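Local coordinates for protein sucrose 6(F)-phosphate phosphorylase (Thermoanaerobacterium thermosaccharolyticum DSM 571, PDB 6S9V) that is an enzyme of the alpha-amylase family, built on a closed barrel of eight parallel strands with a five-stranded antiparallel sheet near its C-terminal end, at residues Ala377-Ala380 with Ile381-Thr385; Ile479-Lys482 with Thr483-Thr486; Glu73-Pro76 with Lys77-Thr80; Thr80-Asp83 with Ile84-Met87. All blocks are in the same frame, centred on the assembly; numbering follows the deposited sequence.

In the fold
The four contacts form two groups. Contacts 3 and 4 adjoin in sequence and share Thr80: contact 3 is the turn that leads into helix 81-88, contact 4 the first turns of that helix, and their centres lie about 10 Å apart. Contact 1, on helix 372-384, which precedes the last barrel strand, packs against contact 2, a hairpin end of the antiparallel sheet. Ala377 CB comes within 3.4 Å of Thr486 OG1, and the centres of contacts 1 and 2 are about 13 Å apart. Contact 2 lies about 45 Å from contact 3, centre to centre, across the chain's centre. A sulfate at contact 2 and a hexaethylene glycol near contact 3 probably come from the crystallisation liquor.

Contact 1. Residues Ala377-Ala380 with Ile381-Thr385; sequences AARA and IQFFT
The Phe383 ring overlaps the carbonyl of Arg379, with the oxygen under one face and Phe383 CG 3.1 Å from Arg379 O. That oxygen also accepts the helical bond from Phe383 N at 2.8 Å, so the atom that takes the backbone bond lies against the ring face as well. Farther out, Phe383 CZ meets the aliphatic Arg379 CD at 4.2 Å. Phe384 comes differently to the next carbonyl: its CD1 edge lies 3.3 Å from Ala380 O.

Arg379 and Gln382 run alongside each other. NH1 of Arg379 donates to OE1 of Gln382 at 2.9 Å and 154°, and the acceptor sits close to the guanidinium plane although the two flat groups are turned 46° apart. The arginine reaches this place because its chain bends at chi2 (-74°) and then runs on straight. Its stronger partner is Asp307, bridged through NH2, which also meets Tyr375 OH, while the amide NE2 of Gln382 donates to Gln390 O. The buried charge and amide are thus held from several sides.

Small alanines suit the flank facing strand 473-480, where Ala377 touches Ile479 and Ala380 touches Leu477. Thr385 OG1 donates back to Ile381 O at 2.8 Å. This is the buried helix running into the eighth strand of an alpha-amylase-type barrel, wedged between that barrel and the C-terminal sheet.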
loop_
_atom_site.group_PDB
_atom_site.type_symbol
_atom_site.label_atom_id
_atom_site.label_comp_id
_atom_site.label_asym_id
_atom_site.label_seq_id
_atom_site.Cartn_x
_atom_site.Cartn_y
_atom_site.Cartn_z
ATOM N N ALA A 377 -16.735 7.852 -11.347
ATOM C CA ALA A 377 -17.632 7.541 -10.239
ATOM C C ALA A 377 -16.889 6.827 -9.116
ATOM O O ALA A 377 -17.086 7.141 -7.933
ATOM C CB ALA A 377 -18.809 6.699 -10.732
ATOM N N ALA A 378 -16.009 5.885 -9.475
ATOM C CA ALA A 378 -15.196 5.170 -8.499
ATOM C C ALA A 378 -14.334 6.119 -7.674
ATOM O O ALA A 378 -14.245 5.991 -6.443
ATOM C CB ALA A 378 -14.316 4.148 -9.219
ATOM N N ARG A 379 -13.654 7.054 -8.340
ATOM C CA ARG A 379 -12.806 8.004 -7.626
ATOM C C ARG A 379 -13.640 8.955 -6.775
ATOM O O ARG A 379 -13.218 9.347 -5.683
ATOM C CB ARG A 379 -11.945 8.791 -8.622
ATOM C CG ARG A 379 -10.854 7.949 -9.294
ATOM C CD ARG A 379 -9.703 7.645 -8.340
ATOM N NE ARG A 379 -8.658 6.892 -9.028
ATOM C CZ ARG A 379 -7.694 6.202 -8.432
ATOM N NH1 ARG A 379 -7.609 6.156 -7.107
ATOM N NH2 ARG A 379 -6.814 5.541 -9.174
ATOM N N ALA A 380 -14.818 9.361 -7.264
ATOM C CA ALA A 380 -15.692 10.200 -6.448
ATOM C C ALA A 380 -16.090 9.478 -5.164
ATOM O O ALA A 380 -16.026 10.050 -4.065
ATOM C CB ALA A 380 -16.936 10.606 -7.242
ATOM N N ILE A 381 -16.501 8.215 -5.283
ATOM C CA ILE A 381 -16.807 7.412 -4.104
ATOM C C ILE A 381 -15.604 7.380 -3.171
ATOM O O ILE A 381 -15.726 7.597 -1.960
ATOM C CB ILE A 381 -17.231 5.990 -4.506
ATOM C CG1 ILE A 381 -18.555 6.004 -5.270
ATOM C CG2 ILE A 381 -17.325 5.112 -3.254
ATOM C CD1 ILE A 381 -18.829 4.691 -6.005
ATOM N N GLN A 382 -14.423 7.095 -3.724
ATOM C CA GLN A 382 -13.216 7.053 -2.905
ATOM C C GLN A 382 -13.006 8.371 -2.171
ATOM O O GLN A 382 -12.755 8.390 -0.961
ATOM C CB GLN A 382 -11.996 6.742 -3.775
ATOM C CG GLN A 382 -10.724 6.554 -2.954
ATOM C CD GLN A 382 -9.451 6.813 -3.733
ATOM O OE1 GLN A 382 -9.448 6.865 -4.961
ATOM N NE2 GLN A 382 -8.352 6.957 -3.006
ATOM N N PHE A 383 -13.109 9.489 -2.894
ATOM C CA PHE A 383 -12.796 10.784 -2.305
ATOM C C PHE A 383 -13.857 11.233 -1.304
ATOM O O PHE A 383 -13.555 12.018 -0.397
ATOM C CB PHE A 383 -12.636 11.838 -3.400
ATOM C CG PHE A 383 -11.473 11.593 -4.339
ATOM C CD1 PHE A 383 -10.497 10.651 -4.049
ATOM C CD2 PHE A 383 -11.368 12.309 -5.520
ATOM C CE1 PHE A 383 -9.443 10.430 -4.918
ATOM C CE2 PHE A 383 -10.310 12.100 -6.391
ATOM C CZ PHE A 383 -9.349 11.158 -6.095
ATOM N N PHE A 384 -15.099 10.751 -1.439
ATOM C CA PHE A 384 -16.144 11.056 -0.471
ATOM C C PHE A 384 -16.137 10.114 0.730
ATOM O O PHE A 384 -16.873 10.357 1.688
ATOM C CB PHE A 384 -17.531 11.024 -1.141
ATOM C CG PHE A 384 -17.938 12.353 -1.715
ATOM C CD1 PHE A 384 -17.340 12.837 -2.869
ATOM C CD2 PHE A 384 -18.883 13.131 -1.081
ATOM C CE1 PHE A 384 -17.694 14.070 -3.383
ATOM C CE2 PHE A 384 -19.231 14.368 -1.579
ATOM C CZ PHE A 384 -18.643 14.840 -2.730
ATOM N N THR A 385 -15.350 9.052 0.691
ATOM C CA THR A 385 -15.220 8.130 1.824
ATOM C C THR A 385 -14.251 8.708 2.848
ATOM O O THR A 385 -13.167 9.161 2.472
ATOM C CB THR A 385 -14.714 6.768 1.350
ATOM O OG1 THR A 385 -15.664 6.201 0.441
ATOM C CG2 THR A 385 -14.527 5.808 2.539
#

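Contact 2. Residues Ile479-Lys482 with Thr483-Thr486; sequences IDLK and TYKT. With SO4 (sulfate ion), chain G.
Ile479 and Thr486 run alongside each other, with Ile479 CG1 3.7 Å from Thr486 OG1. They form a non-hydrogen-bonded antiparallel pair on the buried face, and Ile479 CA adds a C-H contact of 3.3 Å to Lys485 O. The same oxygen takes the amide of Asp480, N to O 3.0 Å. Beyond this bond the strands part. Asp480 O receives Thr483 N and Tyr484 N, both weakly, and Tyr484 takes left-handed helical backbone angles to bring the chain round.

Two side chains brace the turn. Asp480 OD1 accepts Lys482 N at 2.9 Å, an Asx turn, because CG stands opposite its own N (chi1 -178°) and the carboxylate leans over the following residues. Thr483 OG1 sits between its backbone N and carbonyl carbon (chi1 66°) and accepts Lys485 N at 3.1 Å, an ST turn. A water joins Asp480 OD2 to that hydroxyl. Short polar residues are apt here, since each can replace backbone partners where strand pairing has ended.

On the other side, Leu481 O lies over one face of the Tyr484 ring, 3.6 Å from CE1, while the phenol OH bonds to Leu283 O. Lys286 gathers the carbonyls of Leu481 and Lys482. Toward solvent, Lys482 NZ reaches O4 of a sulfate, probably from the crystallisation liquor, at 3.0 Å, an anion also held by Arg460. The whole is a tight beta hairpin linking strands 473-480 and 485-491 of the C-terminal antiparallel sheet.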
loop_
_atom_site.group_PDB
_atom_site.type_symbol
_atom_site.label_atom_id
_atom_site.label_comp_id
_atom_site.label_asym_id
_atom_site.label_seq_id
_atom_site.Cartn_x
_atom_site.Cartn_y
_atom_site.Cartn_z
ATOM N N ILE A 479 -24.542 9.818 -7.459
ATOM C CA ILE A 479 -24.207 8.936 -8.573
ATOM C C ILE A 479 -25.447 8.137 -8.945
ATOM O O ILE A 479 -26.071 7.507 -8.083
ATOM C CB ILE A 479 -23.044 7.981 -8.245
ATOM C CG1 ILE A 479 -21.756 8.749 -7.952
ATOM C CG2 ILE A 479 -22.817 7.002 -9.427
ATOM C CD1 ILE A 479 -20.654 7.906 -7.311
ATOM N N ASP A 480 -25.812 8.186 -10.221
ATOM C CA ASP A 480 -26.802 7.283 -10.801
ATOM C C ASP A 480 -26.038 6.073 -11.327
ATOM O O ASP A 480 -25.335 6.171 -12.337
ATOM C CB ASP A 480 -27.581 7.987 -11.908
ATOM C CG ASP A 480 -28.659 7.112 -12.526
ATOM O OD1 ASP A 480 -28.705 5.898 -12.230
ATOM O OD2 ASP A 480 -29.477 7.657 -13.302
ATOM N N LEU A 481 -26.149 4.937 -10.629
ATOM C CA LEU A 481 -25.396 3.752 -11.028
ATOM C C LEU A 481 -25.911 3.152 -12.328
ATOM O O LEU A 481 -25.229 2.302 -12.915
ATOM C CB LEU A 481 -25.438 2.697 -9.922
ATOM C CG LEU A 481 -24.667 3.089 -8.652
ATOM C CD1 LEU A 481 -24.945 2.084 -7.562
ATOM C CD2 LEU A 481 -23.175 3.201 -8.928
ATOM N N LYS A 482 -27.100 3.551 -12.775
ATOM C CA LYS A 482 -27.584 3.109 -14.077
ATOM C C LYS A 482 -26.724 3.679 -15.201
ATOM O O LYS A 482 -26.394 2.972 -16.161
ATOM C CB LYS A 482 -29.051 3.511 -14.247
ATOM C CG LYS A 482 -30.002 2.755 -13.316
ATOM C CD LYS A 482 -31.477 3.063 -13.581
ATOM C CE LYS A 482 -31.918 4.389 -12.967
ATOM N NZ LYS A 482 -33.384 4.641 -13.175
ATOM N N THR A 483 -26.346 4.954 -15.091
ATOM C CA THR A 483 -25.591 5.657 -16.117
ATOM C C THR A 483 -24.177 6.016 -15.690
ATOM O O THR A 483 -23.383 6.443 -16.540
ATOM C CB THR A 483 -26.320 6.953 -16.497
ATOM O OG1 THR A 483 -26.304 7.841 -15.366
ATOM C CG2 THR A 483 -27.751 6.659 -16.876
ATOM N N TYR A 484 -23.841 5.860 -14.410
ATOM C CA TYR A 484 -22.600 6.328 -13.804
ATOM C C TYR A 484 -22.453 7.843 -13.879
ATOM O O TYR A 484 -21.361 8.369 -13.627
ATOM C CB TYR A 484 -21.374 5.644 -14.418
ATOM C CG TYR A 484 -21.468 4.145 -14.311
ATOM C CD1 TYR A 484 -21.500 3.514 -13.069
ATOM C CD2 TYR A 484 -21.571 3.360 -15.447
ATOM C CE1 TYR A 484 -21.617 2.131 -12.976
ATOM C CE2 TYR A 484 -21.675 1.992 -15.360
ATOM C CZ TYR A 484 -21.707 1.380 -14.131
ATOM O OH TYR A 484 -21.830 0.011 -14.085
ATOM N N LYS A 485 -23.532 8.559 -14.171
ATOM C CA LYS A 485 -23.496 10.011 -14.097
ATOM C C LYS A 485 -23.218 10.435 -12.661
ATOM O O LYS A 485 -23.908 10.008 -11.730
ATOM C CB LYS A 485 -24.812 10.609 -14.580
ATOM C CG LYS A 485 -24.769 12.123 -14.737
ATOM C CD LYS A 485 -26.101 12.656 -15.212
ATOM C CE LYS A 485 -26.008 14.106 -15.632
ATOM N NZ LYS A 485 -27.357 14.651 -15.947
ATOM N N THR A 486 -22.208 11.278 -12.488
ATOM C CA THR A 486 -21.699 11.663 -11.179
ATOM C C THR A 486 -21.796 13.174 -11.066
ATOM O O THR A 486 -21.179 13.898 -11.856
ATOM C CB THR A 486 -20.251 11.195 -11.003
ATOM O OG1 THR A 486 -20.192 9.767 -11.110
ATOM C CG2 THR A 486 -19.705 11.621 -9.658
HETATM S S SO4 G . -35.083 3.055 -9.651
HETATM O O1 SO4 G . -34.895 1.889 -8.793
HETATM O O2 SO4 G . -36.333 2.929 -10.394
HETATM O O3 SO4 G . -35.121 4.256 -8.817
HETATM O O4 SO4 G . -33.977 3.156 -10.600
HETATM O O HOH W 1 -28.427 10.078 -14.406
#

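Contact 3. Residues Glu73-Pro76 with Lys77-Thr80; sequences EIEP and KFGT
Glu75 and Phe78 meet through both backbone and side chain. Glu75 O takes two amides at once: Phe78 N at 2.8 Å, arriving from above the carbonyl plane, and Gly79 N at 3.1 Å, much nearer to that plane. A third amide, Lys77 N, is taken by the carboxylate of the same residue, 3.0 Å from OE2 and at 162°, also from above the plane of its acceptor. The first torsion of Glu75 (chi1 163°) sets CG over one face of the Phe78 ring, a CH-pi contact of 3.8 Å from CG to the ring centroid, and the bend at chi2 (52°) then brings the carboxylate round to Lys77 N.

These bonds make a type I beta turn over Glu75-Phe78, extended by one residue to Gly79. It closes the long loop between the second barrel strand and helix 81-88. Pro76 fits the second position, whose backbone angle its ring already imposes and where no amide hydrogen is required. Gly79 adopts a backbone conformation in which any side chain would collide with the carbonyl O of Phe78.

A water supplies the carbonyls nearer the helix, donating to Ile74 O at 2.7 Å and to Gly79 O at 2.8 Å. Ile74 packs its branches on the backbone of Gly79 and Thr80, its CG1 3.5 Å from Thr80 C, and on Trp81 and Ile84 of the helix. The amine of Lys77 does not close on the glutamate, NZ standing 6.0 Å from Glu75 OE2. Backbone hydrogen bonds tie Glu75 to Pro57 and Phe78 to Leu34.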
loop_
_atom_site.group_PDB
_atom_site.type_symbol
_atom_site.label_atom_id
_atom_site.label_comp_id
_atom_site.label_asym_id
_atom_site.label_seq_id
_atom_site.Cartn_x
_atom_site.Cartn_y
_atom_site.Cartn_z
ATOM N N GLU A 73 21.505 5.811 1.571
ATOM C CA GLU A 73 21.538 6.544 0.318
ATOM C C GLU A 73 20.326 6.153 -0.512
ATOM O O GLU A 73 19.746 5.074 -0.345
ATOM C CB GLU A 73 22.820 6.288 -0.489
ATOM C CG GLU A 73 22.961 4.871 -0.969
ATOM C CD GLU A 73 24.020 4.693 -2.051
ATOM O OE1 GLU A 73 24.888 5.583 -2.230
ATOM O OE2 GLU A 73 23.981 3.640 -2.717
ATOM N N ILE A 74 19.961 7.050 -1.408
ATOM C CA ILE A 74 18.986 6.749 -2.446
ATOM C C ILE A 74 19.707 6.041 -3.587
ATOM O O ILE A 74 20.873 6.330 -3.881
ATOM C CB ILE A 74 18.298 8.046 -2.918
ATOM C CG1 ILE A 74 17.510 8.682 -1.760
ATOM C CG2 ILE A 74 17.417 7.774 -4.133
ATOM C CD1 ILE A 74 16.477 7.778 -1.116
ATOM N N GLU A 75 19.026 5.091 -4.219
ATOM C CA GLU A 75 19.562 4.425 -5.400
ATOM C C GLU A 75 20.024 5.474 -6.413
ATOM O O GLU A 75 19.206 6.279 -6.872
ATOM C CB GLU A 75 18.496 3.510 -5.997
ATOM C CG GLU A 75 18.740 3.059 -7.439
ATOM C CD GLU A 75 20.109 2.459 -7.647
ATOM O OE1 GLU A 75 20.576 1.708 -6.767
ATOM O OE2 GLU A 75 20.715 2.741 -8.700
ATOM N N PRO A 76 21.321 5.509 -6.772
ATOM C CA PRO A 76 21.802 6.613 -7.624
ATOM C C PRO A 76 21.149 6.690 -8.993
ATOM O O PRO A 76 21.079 7.787 -9.563
ATOM C CB PRO A 76 23.315 6.348 -7.714
ATOM C CG PRO A 76 23.631 5.629 -6.435
ATOM C CD PRO A 76 22.434 4.767 -6.150
ATOM N N LYS A 77 20.635 5.579 -9.533
ATOM C CA LYS A 77 19.848 5.667 -10.761
ATOM C C LYS A 77 18.647 6.588 -10.590
ATOM O O LYS A 77 18.177 7.194 -11.561
ATOM C CB LYS A 77 19.351 4.279 -11.177
ATOM C CG LYS A 77 20.352 3.393 -11.898
ATOM C CD LYS A 77 19.815 1.963 -12.030
ATOM C CE LYS A 77 18.649 1.857 -13.003
ATOM N NZ LYS A 77 19.066 2.048 -14.416
ATOM N N PHE A 78 18.132 6.702 -9.369
ATOM C CA PHE A 78 16.936 7.490 -9.108
ATOM C C PHE A 78 17.241 8.894 -8.613
ATOM O O PHE A 78 16.471 9.816 -8.901
ATOM C CB PHE A 78 16.050 6.771 -8.085
ATOM C CG PHE A 78 15.682 5.361 -8.484
ATOM C CD1 PHE A 78 15.619 4.997 -9.815
ATOM C CD2 PHE A 78 15.399 4.401 -7.522
ATOM C CE1 PHE A 78 15.287 3.702 -10.184
ATOM C CE2 PHE A 78 15.066 3.106 -7.892
ATOM C CZ PHE A 78 15.012 2.763 -9.225
ATOM N N GLY A 79 18.309 9.077 -7.853
ATOM C CA GLY A 79 18.679 10.397 -7.382
ATOM C C GLY A 79 19.401 10.306 -6.040
ATOM O O GLY A 79 20.160 9.368 -5.793
ATOM N N THR A 80 19.141 11.300 -5.192
ATOM C CA THR A 80 19.814 11.412 -3.912
ATOM C C THR A 80 18.798 11.744 -2.831
ATOM O O THR A 80 17.656 12.119 -3.108
ATOM C CB THR A 80 20.898 12.495 -3.919
ATOM O OG1 THR A 80 20.268 13.783 -3.901
ATOM C CG2 THR A 80 21.782 12.370 -5.147
HETATM O O HOH W 2 22.219 8.627 -3.985
#

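Contact 4. Residues Thr80-Asp83 with Ile84-Met87; sequences TWYD and IKKM
Trp81 and Ile84 meet at a slant: CE3 and CZ3 of the six-membered indole ring pass obliquely along the branched end of the isoleucine. Trp81 CE3 lies 3.8 Å from Ile84 CB and CZ3 3.9 Å from Ile84 CG2. The first torsion of Trp81 (chi1 -97°) is swung past the usual staggered value, which lets the six-membered ring reach Ile84 while NE1 donates to Tyr71 O; Phe203 stacks on the indole. A large ring and a branched aliphatic suit this buried flank, where Ile84 also reaches Ile54 and Ile93.

On the outer flank Tyr82 and Lys85 pair more loosely, again at a slant, with Tyr82 CD1 4.3 Å from Lys85 CD. The lysine runs out fully extended, and so does Lys86, carrying both amines away from the helix. Met87 turns inward to Ile54 and Ile93.

The helix start is fixed by Thr80 and Asp83. Asp83 OD2 accepts Thr80 N at 2.9 Å from above the carboxylate plane, and Thr80 OG1 accepts Tyr82 N and Asp83 N in return, both weakly. Asp83 OD1 has a long, weak ion pair with Lys35. Such an acid near the positive end of the helix dipole is probably favoured. The capping box opens helix 81-88, the helix of the beta-alpha-beta crossover joining the second and third strands of the barrel.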
loop_
_atom_site.group_PDB
_atom_site.type_symbol
_atom_site.label_atom_id
_atom_site.label_comp_id
_atom_site.label_asym_id
_atom_site.label_seq_id
_atom_site.Cartn_x
_atom_site.Cartn_y
_atom_site.Cartn_z
ATOM N N THR A 80 19.141 11.300 -5.192
ATOM C CA THR A 80 19.814 11.412 -3.912
ATOM C C THR A 80 18.798 11.744 -2.831
ATOM O O THR A 80 17.656 12.119 -3.108
ATOM C CB THR A 80 20.898 12.495 -3.919
ATOM O OG1 THR A 80 20.268 13.783 -3.901
ATOM C CG2 THR A 80 21.782 12.370 -5.147
ATOM N N TRP A 81 19.236 11.604 -1.582
ATOM C CA TRP A 81 18.392 11.977 -0.456
ATOM C C TRP A 81 17.971 13.440 -0.533
ATOM O O TRP A 81 16.917 13.811 -0.005
ATOM C CB TRP A 81 19.131 11.700 0.847
ATOM C CG TRP A 81 18.785 10.396 1.492
ATOM C CD1 TRP A 81 19.636 9.374 1.779
ATOM C CD2 TRP A 81 17.491 9.979 1.933
ATOM N NE1 TRP A 81 18.957 8.347 2.386
ATOM C CE2 TRP A 81 17.633 8.691 2.483
ATOM C CE3 TRP A 81 16.225 10.569 1.913
ATOM C CZ2 TRP A 81 16.562 7.987 3.016
ATOM C CZ3 TRP A 81 15.161 9.879 2.457
ATOM C CH2 TRP A 81 15.332 8.589 2.983
ATOM N N TYR A 82 18.785 14.293 -1.160
ATOM C CA TYR A 82 18.415 15.704 -1.287
ATOM C C TYR A 82 17.261 15.909 -2.264
ATOM O O TYR A 82 16.509 16.883 -2.133
ATOM C CB TYR A 82 19.638 16.519 -1.680
ATOM C CG TYR A 82 20.658 16.481 -0.576
ATOM C CD1 TYR A 82 20.551 17.329 0.518
ATOM C CD2 TYR A 82 21.696 15.560 -0.593
ATOM C CE1 TYR A 82 21.468 17.284 1.545
ATOM C CE2 TYR A 82 22.616 15.508 0.429
ATOM C CZ TYR A 82 22.497 16.371 1.496
ATOM O OH TYR A 82 23.413 16.322 2.518
ATOM N N ASP A 83 17.103 15.021 -3.249
ATOM C CA ASP A 83 15.903 15.057 -4.084
ATOM C C ASP A 83 14.648 14.820 -3.251
ATOM O O ASP A 83 13.597 15.433 -3.500
ATOM C CB ASP A 83 16.009 14.016 -5.199
ATOM C CG ASP A 83 17.133 14.319 -6.178
ATOM O OD1 ASP A 83 17.400 15.514 -6.434
ATOM O OD2 ASP A 83 17.760 13.364 -6.671
ATOM N N ILE A 84 14.728 13.911 -2.273
ATOM C CA ILE A 84 13.602 13.656 -1.375
ATOM C C ILE A 84 13.348 14.868 -0.486
ATOM O O ILE A 84 12.201 15.283 -0.267
ATOM C CB ILE A 84 13.878 12.400 -0.525
ATOM C CG1 ILE A 84 14.146 11.180 -1.408
ATOM C CG2 ILE A 84 12.723 12.125 0.440
ATOM C CD1 ILE A 84 12.946 10.615 -2.062
ATOM N N LYS A 85 14.416 15.422 0.081
ATOM C CA LYS A 85 14.292 16.590 0.942
ATOM C C LYS A 85 13.621 17.740 0.205
ATOM O O LYS A 85 12.760 18.427 0.766
ATOM C CB LYS A 85 15.671 17.004 1.442
ATOM C CG LYS A 85 15.671 18.152 2.444
ATOM C CD LYS A 85 17.098 18.518 2.816
ATOM C CE LYS A 85 17.158 19.553 3.926
ATOM N NZ LYS A 85 18.570 19.852 4.297
ATOM N N LYS A 86 13.999 17.958 -1.057
ATOM C CA LYS A 86 13.399 19.034 -1.833
ATOM C C LYS A 86 11.920 18.772 -2.070
ATOM O O LYS A 86 11.095 19.684 -1.941
ATOM C CB LYS A 86 14.144 19.192 -3.161
ATOM C CG LYS A 86 13.537 20.209 -4.110
ATOM C CD LYS A 86 14.455 20.476 -5.295
ATOM C CE LYS A 86 13.750 21.282 -6.376
ATOM N NZ LYS A 86 14.675 21.681 -7.472
ATOM N N MET A 87 11.563 17.527 -2.379
ATOM C CA MET A 87 10.156 17.184 -2.555
ATOM C C MET A 87 9.385 17.377 -1.253
ATOM O O MET A 87 8.229 17.817 -1.265
ATOM C CB MET A 87 10.029 15.742 -3.056
ATOM C CG MET A 87 8.636 15.365 -3.573
ATOM S SD MET A 87 8.498 13.640 -4.145
ATOM C CE MET A 87 9.808 13.658 -5.359
#